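Local coordinates for putative methyltransferase (Porphyromonas gingivalis, PDB 3LL7), which is a putative methyltransferase of uncharacterised substrate that probably transfers methyl groups from S-adenosylmethionine, at residues A[80-85]-A[231-236]. Sequence-based numbering, arbitrary orientation.
Sequences GAVTSS and VAAHGE
Val82 and Thr83, on the short helix 81-86, pack against Val231, Ala233 and His234 in a small helix-on-sheet contact at the end of a beta hairpin. The hairpin joins strands 225-233 and 236-244 of the large mixed sheet, whose parallel strands fit the Rossmann-like core expected of a methyltransferase. The contact illustrates how a helix can rest on a strand through side-chain packing, methyl on methyl along the strand and methyl against a ring at the turn: no hydrogen bond crosses between the segments, and the axes of helix 81-85 and strand 231-233 run roughly antiparallel, at 150°, approaching to 8.9 Å. The type I' turn from Ala233 to Glu236 reverses the chain, closed by Glu236 N donating to Ala233 O at 3.2 Å. His234, at the first corner of this turn, reaches back to the helix from the solvent-exposed side. Val82, in the conformer described here, one of two, touches both Ala233 and His234, its CG2 standing 3.9 Å from Ala233 CB and meeting the imidazole obliquely. On the buried side, the Thr83 hydroxyl makes a weak hydrogen bond to Glu239, on the second hairpin strand. Thr83 turns its methyl to the strand, with CG2 anti to the carbonyl carbon, and CG2 lies 4.1 Å from Val231 CG1 and equally far from Ala233 CB.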
loop_
_atom_site.group_PDB
_atom_site.type_symbol
_atom_site.label_atom_id
_atom_site.label_comp_id
_atom_site.label_asym_id
_atom_site.label_seq_id
_atom_site.Cartn_x
_atom_site.Cartn_y
_atom_site.Cartn_z
ATOM N N GLY A 80 -4.584 -5.221 -1.625
ATOM C CA GLY A 80 -4.241 -5.817 -2.908
ATOM C C GLY A 80 -3.525 -7.129 -2.649
ATOM O O GLY A 80 -3.250 -7.479 -1.502
ATOM N N ALA A 81 -3.210 -7.850 -3.717
ATOM C CA ALA A 81 -2.418 -9.077 -3.632
ATOM C C ALA A 81 -0.956 -8.848 -3.190
ATOM O O ALA A 81 -0.411 -9.619 -2.394
ATOM C CB ALA A 81 -2.458 -9.819 -4.995
ATOM N N VAL A 82 -0.311 -7.808 -3.712
ATOM C CA VAL A 82 1.120 -7.635 -3.433
ATOM C C VAL A 82 1.449 -7.159 -2.019
ATOM O O VAL A 82 2.404 -7.655 -1.414
ATOM C CB VAL A 82 1.849 -6.799 -4.505
ATOM C CG1 VAL A 82 2.383 -7.713 -5.605
ATOM C CG2 VAL A 82 0.931 -5.746 -5.084
ATOM N N THR A 83 0.665 -6.237 -1.468
ATOM C CA THR A 83 0.954 -5.760 -0.113
ATOM C C THR A 83 0.549 -6.780 0.932
ATOM O O THR A 83 1.253 -6.960 1.939
ATOM C CB THR A 83 0.277 -4.422 0.199
ATOM O OG1 THR A 83 -1.141 -4.525 -0.025
ATOM C CG2 THR A 83 0.860 -3.336 -0.687
ATOM N N SER A 84 -0.577 -7.466 0.692
ATOM C CA SER A 84 -0.999 -8.497 1.631
ATOM C C SER A 84 0.150 -9.473 1.808
ATOM O O SER A 84 0.511 -9.765 2.916
ATOM C CB SER A 84 -2.260 -9.219 1.170
ATOM O OG SER A 84 -1.972 -10.071 0.078
ATOM N N SER A 85 0.763 -9.937 0.720
ATOM C CA SER A 85 1.875 -10.907 0.859
ATOM C C SER A 85 3.187 -10.419 1.495
ATOM O O SER A 85 3.937 -11.227 2.068
ATOM C CB SER A 85 2.153 -11.649 -0.456
ATOM O OG SER A 85 2.144 -10.785 -1.590
ATOM N N VAL A 231 5.046 1.287 2.701
ATOM C CA VAL A 231 5.035 0.259 1.635
ATOM C C VAL A 231 4.340 0.759 0.369
ATOM O O VAL A 231 3.121 1.031 0.383
ATOM C CB VAL A 231 4.352 -1.047 2.138
ATOM C CG1 VAL A 231 4.374 -2.134 1.056
ATOM C CG2 VAL A 231 5.034 -1.555 3.444
ATOM N N ALA A 232 5.100 0.869 -0.716
ATOM C CA ALA A 232 4.525 1.222 -2.009
ATOM C C ALA A 232 4.423 -0.019 -2.918
ATOM O O ALA A 232 5.246 -0.942 -2.807
ATOM C CB ALA A 232 5.344 2.302 -2.684
ATOM N N ALA A 233 3.393 -0.020 -3.763
ATOM C CA ALA A 233 3.146 -1.024 -4.826
ATOM C C ALA A 233 2.412 -0.317 -5.962
ATOM O O ALA A 233 1.623 0.605 -5.724
ATOM C CB ALA A 233 2.313 -2.182 -4.293
ATOM N N HIS A 234 2.654 -0.740 -7.202
ATOM C CA HIS A 234 1.965 -0.150 -8.372
ATOM C C HIS A 234 2.230 1.357 -8.520
ATOM O O HIS A 234 1.379 2.105 -9.008
ATOM C CB HIS A 234 0.455 -0.433 -8.321
ATOM C CG HIS A 234 0.120 -1.878 -8.104
ATOM N ND1 HIS A 234 0.258 -2.831 -9.092
ATOM C CD2 HIS A 234 -0.332 -2.534 -7.009
ATOM C CE1 HIS A 234 -0.097 -4.012 -8.617
ATOM N NE2 HIS A 234 -0.451 -3.861 -7.353
ATOM N N GLY A 235 3.405 1.794 -8.077
ATOM C CA GLY A 235 3.787 3.195 -8.156
ATOM C C GLY A 235 3.290 4.130 -7.061
ATOM O O GLY A 235 3.494 5.338 -7.171
ATOM N N GLU A 236 2.633 3.610 -6.017
ATOM C CA GLU A 236 2.045 4.494 -5.014
ATOM C C GLU A 236 2.084 3.872 -3.640
ATOM O O GLU A 236 2.054 2.640 -3.517
ATOM C CB GLU A 236 0.602 4.910 -5.370
ATOM C CG GLU A 236 -0.442 3.827 -5.256
ATOM C CD GLU A 236 -1.900 4.323 -5.451
ATOM O OE1 GLU A 236 -2.134 5.444 -5.950
ATOM O OE2 GLU A 236 -2.822 3.563 -5.105
#